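Hypothetical protein (Bacteroides caccae, PDB 4M8R) is of unknown function but joins an N-terminal immunoglobulin-like domain to a WD40-like domain of the beta-propeller class. Local coordinates at residues F246-G251 / E255-Y260; L197-V200 / D206-A209; Y329-S334 / L355-P360. One frame throughout, in Å; residues are numbered along the deposited sequence.

Contact 1: residues F246-G251 / E255-Y260; sequences FELPEG and EQFGDY
Leu248 and Phe257 meet in the long loop that joins strands 239-240 and 262-264 of the WD40-like, propeller-class domain. Their methyl groups and ring make the main contact: Leu248 CD2 lies 3.8 Å from Phe257 CZ, and Leu248 CD1 is 4.1 Å from Phe257 CE1. The methyls therefore grip the far end of the ring, coming to it obliquely, and the two side chains run by one another, pointing opposite ways. A forked aliphatic chain suits this place, since both branches can touch one aromatic end across backbones whose CA atoms, of Leu248 and Phe257, are 10.8 Å apart. In Phe257 the ring carbon CG stands beside the backbone N (chi1 -57°), which sends the ring out toward the other arm of the loop.

Beyond this pair, Leu197 of strand 196-201 touches both side chains, Met285 of strand 282-288 lies against Phe257, and Phe293 of strand 292-295 against Leu248. The polar contact is looser. Gly251 has positive phi (101°), a conformation that glycine tolerates easily, and its O is 4.0 Å from Gln256 OE1; both are acceptors, so they make no bond. Thr253 N, between the arms, satisfies that amide oxygen instead. Farther along segment 255-260, Arg153 NH1 is hydrogen-bonded to Phe257 O and forms a salt bridge with Asp259 OD1.

Contact 2: residues L197-V200 / D206-A209; sequences LALV and DIAA
Val200 and Ala208 face each other as an antiparallel hydrogen-bonded pair, with side chains on the same face of the sheet and their CB atoms 4.0 Å apart. Alanine suits its place here, because its single methyl sits directly beside the branched CB of valine. On the other face Leu199 pairs with Ala209 in a non-hydrogen-bonded position. With its CG turned away from the carbonyl carbon (chi1 -66°), Leu199 brings CD2 to 4.0 Å from Ala209 CB, while the same methyl has Ile207 CG2 4.3 Å away as a second, looser neighbour.

Backbone bonds join the two strands. Val200 N gives a 2.9 Å bond to Ala208 O, with an angle of 158° at the hydrogen; Ala208 N returns a slightly straighter one (166°) of 3.0 Å to Val200 O. A water donates to both Val200 O and Asp206 O, bridging the hairpin just beyond the paired residues.

This beta hairpin of strands 196-201 and 208-212 lies within a mixed sheet. Strand 262-264, whose Phe264 touches Val200 and Ala208, runs parallel to 196-201; strand 217-221 borders 208-212, and Phe57 of the second subunit packs on Ala208.

Contact 3: residues Y329-S334 / L355-P360; sequences YMIYYS and LQLQEP
Ile331 and Leu357 meet end to end, and their terminal methyls make the tight part of the contact: Ile331 CD1 is 3.5 Å from Leu357 CD1. Ile331 gets there with CG1 anti to the carbonyl carbon and an extended second torsion (chi2 163°), which carries CD1 well out from its strand. The other branch of Leu357 packs more loosely, CD2 lying at the edge of the Tyr329 ring, near its plane, 4.3 Å from Tyr329 CD2. Unbranched at CB and forked at its end, leucine can serve both neighbours at once.

The strands concerned, 325-333 and 355-364, belong to a four-stranded antiparallel sheet of the WD40-like domain, in which strand 340-348 runs between them. This explains why the CA atoms of Tyr329 and Leu357 are as far as 8.2 Å apart, and why side chains alone make the contact. Tyr329 suits its buried place because its side chain packs on Pro284 and Leu286 while its OH is hydrogen-bonded to Leu273 O.

Toward solvent the character changes. Leu357 is partly exposed, whereas Tyr329 and Ile331 are buried; just past Leu357, Gln358 O accepts a hydrogen bond from Arg344 NE of the intervening strand.

How the contacts relate
All three contacts belong to the WD40-like domain. Contacts 2 and 3 are buried, contact 1 partly so; their centres lie about 9, 26 and 21 Å from the chain's centre, respectively. Contact 2 joins adjacent strands through backbone bonds; contacts 1 and 3 rely on apolar side-chain packing, in a loop and across an intervening strand. Contacts 1 and 2 touch: Leu197, at the start of the hairpin, has its CD1 3.8 Å from Leu248 CD2. Contact 3 touches neither, its nearest atoms being about 7 Å from contact 1. Small alanines beside Val200 and Leu199 suit the close pairing of contact 2, whereas leucines with Phe257 or Ile331 span wider backbone gaps.

Contact 1: residues F246-G251 / E255-Y260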
# COMPACT_ATOMS: atom_id res chain seq x y z
N PHE A 246 -32.33 12.64 12.89
CA PHE A 246 -32.71 12.61 14.30
C PHE A 246 -32.81 14.00 14.90
O PHE A 246 -31.98 14.87 14.62
CB PHE A 246 -31.71 11.76 15.10
CG PHE A 246 -31.72 10.31 14.72
CD1 PHE A 246 -32.76 9.48 15.15
CD2 PHE A 246 -30.72 9.78 13.92
CE1 PHE A 246 -32.79 8.15 14.79
CE2 PHE A 246 -30.74 8.44 13.56
CZ PHE A 246 -31.78 7.63 14.00
N GLU A 247 -33.86 14.20 15.70
CA GLU A 247 -34.02 15.43 16.48
C GLU A 247 -33.13 15.39 17.70
O GLU A 247 -32.73 14.31 18.16
CB GLU A 247 -35.47 15.62 16.93
CG GLU A 247 -36.27 16.64 16.14
CD GLU A 247 -36.96 16.05 14.93
OE1 GLU A 247 -36.27 15.76 13.94
OE2 GLU A 247 -38.20 15.88 14.98
N LEU A 248 -32.82 16.57 18.23
CA LEU A 248 -32.13 16.69 19.50
C LEU A 248 -33.07 16.27 20.62
O LEU A 248 -34.30 16.37 20.47
CB LEU A 248 -31.69 18.13 19.73
CG LEU A 248 -30.62 18.67 18.79
CD1 LEU A 248 -30.52 20.18 18.89
CD2 LEU A 248 -29.28 18.02 19.09
N PRO A 249 -32.52 15.79 21.75
CA PRO A 249 -33.40 15.46 22.88
C PRO A 249 -34.10 16.70 23.44
O PRO A 249 -33.61 17.82 23.24
CB PRO A 249 -32.44 14.86 23.92
CG PRO A 249 -31.14 14.62 23.21
CD PRO A 249 -31.10 15.60 22.08
N GLU A 250 -35.22 16.50 24.12
CA GLU A 250 -36.00 17.61 24.68
C GLU A 250 -35.12 18.55 25.51
O GLU A 250 -34.29 18.09 26.30
CB GLU A 250 -37.14 17.10 25.55
CG GLU A 250 -38.40 16.74 24.78
CD GLU A 250 -39.60 16.54 25.70
OE1 GLU A 250 -39.39 16.23 26.89
OE2 GLU A 250 -40.74 16.70 25.22
N GLY A 251 -35.31 19.85 25.32
CA GLY A 251 -34.57 20.87 26.06
C GLY A 251 -33.43 21.47 25.27
O GLY A 251 -33.17 22.67 25.35
N GLU A 255 -27.59 26.09 19.35
CA GLU A 255 -26.58 27.03 19.86
C GLU A 255 -25.73 26.46 21.02
O GLU A 255 -24.68 27.00 21.35
CB GLU A 255 -27.21 28.37 20.29
CG GLU A 255 -28.46 28.25 21.17
CD GLU A 255 -29.76 28.26 20.38
OE1 GLU A 255 -29.74 27.97 19.16
OE2 GLU A 255 -30.81 28.56 20.98
N GLN A 256 -26.19 25.36 21.61
CA GLN A 256 -25.48 24.70 22.71
C GLN A 256 -24.32 23.81 22.26
O GLN A 256 -23.57 23.31 23.10
CB GLN A 256 -26.47 23.87 23.52
CG GLN A 256 -27.61 24.68 24.12
CD GLN A 256 -28.51 23.85 25.00
OE1 GLN A 256 -29.22 22.98 24.52
NE2 GLN A 256 -28.49 24.11 26.29
N PHE A 257 -24.17 23.61 20.95
CA PHE A 257 -23.16 22.70 20.40
C PHE A 257 -22.16 23.44 19.52
O PHE A 257 -22.39 24.57 19.10
CB PHE A 257 -23.84 21.63 19.54
CG PHE A 257 -24.88 20.83 20.27
CD1 PHE A 257 -26.14 21.36 20.51
CD2 PHE A 257 -24.61 19.54 20.70
CE1 PHE A 257 -27.10 20.63 21.18
CE2 PHE A 257 -25.57 18.80 21.37
CZ PHE A 257 -26.82 19.35 21.60
N GLY A 258 -21.05 22.77 19.23
CA GLY A 258 -20.09 23.24 18.23
C GLY A 258 -18.91 24.05 18.74
O GLY A 258 -18.07 24.47 17.95
N ASP A 259 -18.83 24.27 20.05
CA ASP A 259 -17.69 24.98 20.62
C ASP A 259 -16.42 24.13 20.54
O ASP A 259 -15.32 24.66 20.41
CB ASP A 259 -17.98 25.40 22.06
CG ASP A 259 -19.04 26.48 22.14
OD1 ASP A 259 -18.95 27.45 21.36
OD2 ASP A 259 -19.96 26.36 22.98
N TYR A 260 -16.60 22.82 20.62
CA TYR A 260 -15.50 21.88 20.47
C TYR A 260 -15.85 20.79 19.46
O TYR A 260 -17.00 20.41 19.34
CB TYR A 260 -15.15 21.25 21.82
CG TYR A 260 -14.66 22.26 22.82
CD1 TYR A 260 -13.34 22.70 22.81
CD2 TYR A 260 -15.53 22.81 23.77
CE1 TYR A 260 -12.89 23.64 23.72
CE2 TYR A 260 -15.09 23.75 24.68
CZ TYR A 260 -13.77 24.16 24.66
OH TYR A 260 -13.33 25.09 25.57

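Contact 2: residues L197-V200 / D206-A209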
# COMPACT_ATOMS: atom_id res chain seq x y z
N LEU A 197 -24.34 21.58 13.77
CA LEU A 197 -24.13 21.38 15.21
C LEU A 197 -22.66 21.33 15.59
O LEU A 197 -22.27 21.90 16.60
CB LEU A 197 -24.75 20.05 15.67
CG LEU A 197 -26.24 19.97 15.93
CD1 LEU A 197 -26.55 18.61 16.55
CD2 LEU A 197 -26.71 21.09 16.85
N ALA A 198 -21.87 20.61 14.80
CA ALA A 198 -20.48 20.34 15.15
C ALA A 198 -19.71 19.70 14.02
O ALA A 198 -20.28 19.01 13.18
CB ALA A 198 -20.43 19.41 16.36
N LEU A 199 -18.41 19.96 13.98
CA LEU A 199 -17.50 19.16 13.17
C LEU A 199 -17.14 17.94 13.99
O LEU A 199 -17.16 17.97 15.22
CB LEU A 199 -16.24 19.94 12.84
CG LEU A 199 -16.40 21.16 11.95
CD1 LEU A 199 -15.04 21.78 11.67
CD2 LEU A 199 -17.10 20.80 10.65
N VAL A 200 -16.79 16.86 13.30
CA VAL A 200 -16.41 15.62 13.97
C VAL A 200 -15.10 15.12 13.38
O VAL A 200 -15.00 14.90 12.17
CB VAL A 200 -17.50 14.55 13.82
CG1 VAL A 200 -17.16 13.33 14.67
CG2 VAL A 200 -18.86 15.11 14.24
N ASP A 206 -10.90 11.94 7.24
CA ASP A 206 -12.06 12.74 6.82
C ASP A 206 -12.53 13.62 7.97
O ASP A 206 -12.37 13.27 9.13
CB ASP A 206 -13.21 11.84 6.36
CG ASP A 206 -12.85 11.00 5.13
OD1 ASP A 206 -12.29 9.89 5.31
OD2 ASP A 206 -13.13 11.44 4.00
N ILE A 207 -13.10 14.78 7.62
CA ILE A 207 -13.79 15.62 8.59
C ILE A 207 -15.27 15.47 8.32
O ILE A 207 -15.73 15.68 7.19
CB ILE A 207 -13.45 17.11 8.44
CG1 ILE A 207 -11.94 17.35 8.43
CG2 ILE A 207 -14.11 17.91 9.56
CD1 ILE A 207 -11.23 17.02 9.72
N ALA A 208 -16.03 15.10 9.35
CA ALA A 208 -17.47 14.97 9.23
C ALA A 208 -18.14 16.18 9.86
O ALA A 208 -17.50 16.98 10.53
CB ALA A 208 -17.94 13.69 9.89
N ALA A 209 -19.44 16.30 9.64
CA ALA A 209 -20.22 17.34 10.30
C ALA A 209 -21.65 16.86 10.52
O ALA A 209 -22.21 16.16 9.67
CB ALA A 209 -20.21 18.62 9.49
O HOH W 1 -13.74 12.45 11.37

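Contact 3: residues Y329-S334 / L355-P360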
# COMPACT_ATOMS: atom_id res chain seq x y z
N TYR A 329 -13.50 11.92 27.39
CA TYR A 329 -13.91 13.27 27.72
C TYR A 329 -12.95 13.86 28.75
O TYR A 329 -12.61 13.21 29.74
CB TYR A 329 -15.30 13.25 28.33
CG TYR A 329 -16.45 13.09 27.35
CD1 TYR A 329 -16.79 14.12 26.48
CD2 TYR A 329 -17.24 11.94 27.35
CE1 TYR A 329 -17.85 14.00 25.60
CE2 TYR A 329 -18.30 11.81 26.47
CZ TYR A 329 -18.61 12.84 25.61
OH TYR A 329 -19.68 12.72 24.74
N MSE A 330 -12.51 15.10 28.51
CA MSE A 330 -11.84 15.90 29.54
C MSE A 330 -12.95 16.54 30.31
O MSE A 330 -13.77 17.26 29.74
CB MSE A 330 -10.94 16.97 28.92
CG MSE A 330 -10.03 17.65 29.95
SE MSE A 330 -10.99 18.92 31.13
CE MSE A 330 -11.85 20.11 29.80
N ILE A 331 -13.00 16.30 31.62
CA ILE A 331 -14.05 16.85 32.47
C ILE A 331 -13.45 17.78 33.52
O ILE A 331 -12.57 17.37 34.28
CB ILE A 331 -14.84 15.71 33.16
CG1 ILE A 331 -15.62 14.93 32.10
CG2 ILE A 331 -15.80 16.27 34.21
CD1 ILE A 331 -16.11 13.58 32.57
N TYR A 332 -13.93 19.03 33.56
CA TYR A 332 -13.39 20.06 34.44
C TYR A 332 -14.43 20.57 35.44
O TYR A 332 -15.54 20.91 35.06
CB TYR A 332 -12.85 21.23 33.62
CG TYR A 332 -12.52 22.46 34.45
CD1 TYR A 332 -11.31 22.55 35.14
CD2 TYR A 332 -13.41 23.52 34.54
CE1 TYR A 332 -11.00 23.67 35.90
CE2 TYR A 332 -13.11 24.65 35.30
CZ TYR A 332 -11.91 24.71 35.97
OH TYR A 332 -11.61 25.83 36.73
N TYR A 333 -14.03 20.63 36.71
CA TYR A 333 -14.84 21.25 37.76
C TYR A 333 -14.03 22.39 38.38
O TYR A 333 -12.84 22.22 38.67
CB TYR A 333 -15.20 20.24 38.84
CG TYR A 333 -16.13 19.13 38.38
CD1 TYR A 333 -17.51 19.32 38.33
CD2 TYR A 333 -15.64 17.87 38.02
CE1 TYR A 333 -18.37 18.31 37.92
CE2 TYR A 333 -16.48 16.85 37.61
CZ TYR A 333 -17.85 17.07 37.56
OH TYR A 333 -18.69 16.06 37.15
N SER A 334 -14.67 23.54 38.61
CA SER A 334 -13.98 24.70 39.17
C SER A 334 -13.70 24.58 40.68
O SER A 334 -12.82 25.25 41.19
CB SER A 334 -14.77 25.99 38.90
OG SER A 334 -15.30 26.00 37.59
N LEU A 355 -21.85 1.93 27.52
CA LEU A 355 -20.63 2.73 27.55
C LEU A 355 -20.54 3.51 28.86
O LEU A 355 -21.44 4.30 29.17
CB LEU A 355 -20.60 3.71 26.38
CG LEU A 355 -20.46 3.11 24.97
CD1 LEU A 355 -20.75 4.18 23.93
CD2 LEU A 355 -19.08 2.50 24.77
N GLN A 356 -19.46 3.30 29.61
CA GLN A 356 -19.27 3.96 30.91
C GLN A 356 -17.98 4.79 30.88
O GLN A 356 -17.00 4.39 30.26
CB GLN A 356 -19.21 2.94 32.04
N LEU A 357 -18.00 5.94 31.54
CA LEU A 357 -16.79 6.72 31.76
C LEU A 357 -15.87 6.00 32.74
O LEU A 357 -16.31 5.60 33.82
CB LEU A 357 -17.10 8.10 32.32
CG LEU A 357 -17.23 9.24 31.31
CD1 LEU A 357 -17.68 10.50 32.03
CD2 LEU A 357 -15.92 9.48 30.58
N GLN A 358 -14.61 5.84 32.36
CA GLN A 358 -13.62 5.18 33.22
C GLN A 358 -13.09 6.16 34.24
O GLN A 358 -13.28 7.37 34.11
CB GLN A 358 -12.47 4.64 32.37
CG GLN A 358 -12.88 3.59 31.34
CD GLN A 358 -13.44 2.33 31.98
OE1 GLN A 358 -12.75 1.64 32.72
NE2 GLN A 358 -14.70 2.02 31.68
N GLU A 359 -12.41 5.64 35.27
CA GLU A 359 -11.72 6.50 36.22
C GLU A 359 -10.61 7.23 35.48
O GLU A 359 -10.13 6.75 34.45
CB GLU A 359 -11.15 5.68 37.38
CG GLU A 359 -12.21 5.16 38.35
CD GLU A 359 -12.69 6.20 39.36
OE1 GLU A 359 -12.26 7.37 39.29
OE2 GLU A 359 -13.50 5.84 40.24
N PRO A 360 -10.20 8.41 35.98
CA PRO A 360 -9.24 9.20 35.20
C PRO A 360 -7.89 8.51 35.04
O PRO A 360 -7.46 7.79 35.93
CB PRO A 360 -9.07 10.49 36.03
CG PRO A 360 -10.11 10.46 37.09
CD PRO A 360 -10.51 9.03 37.28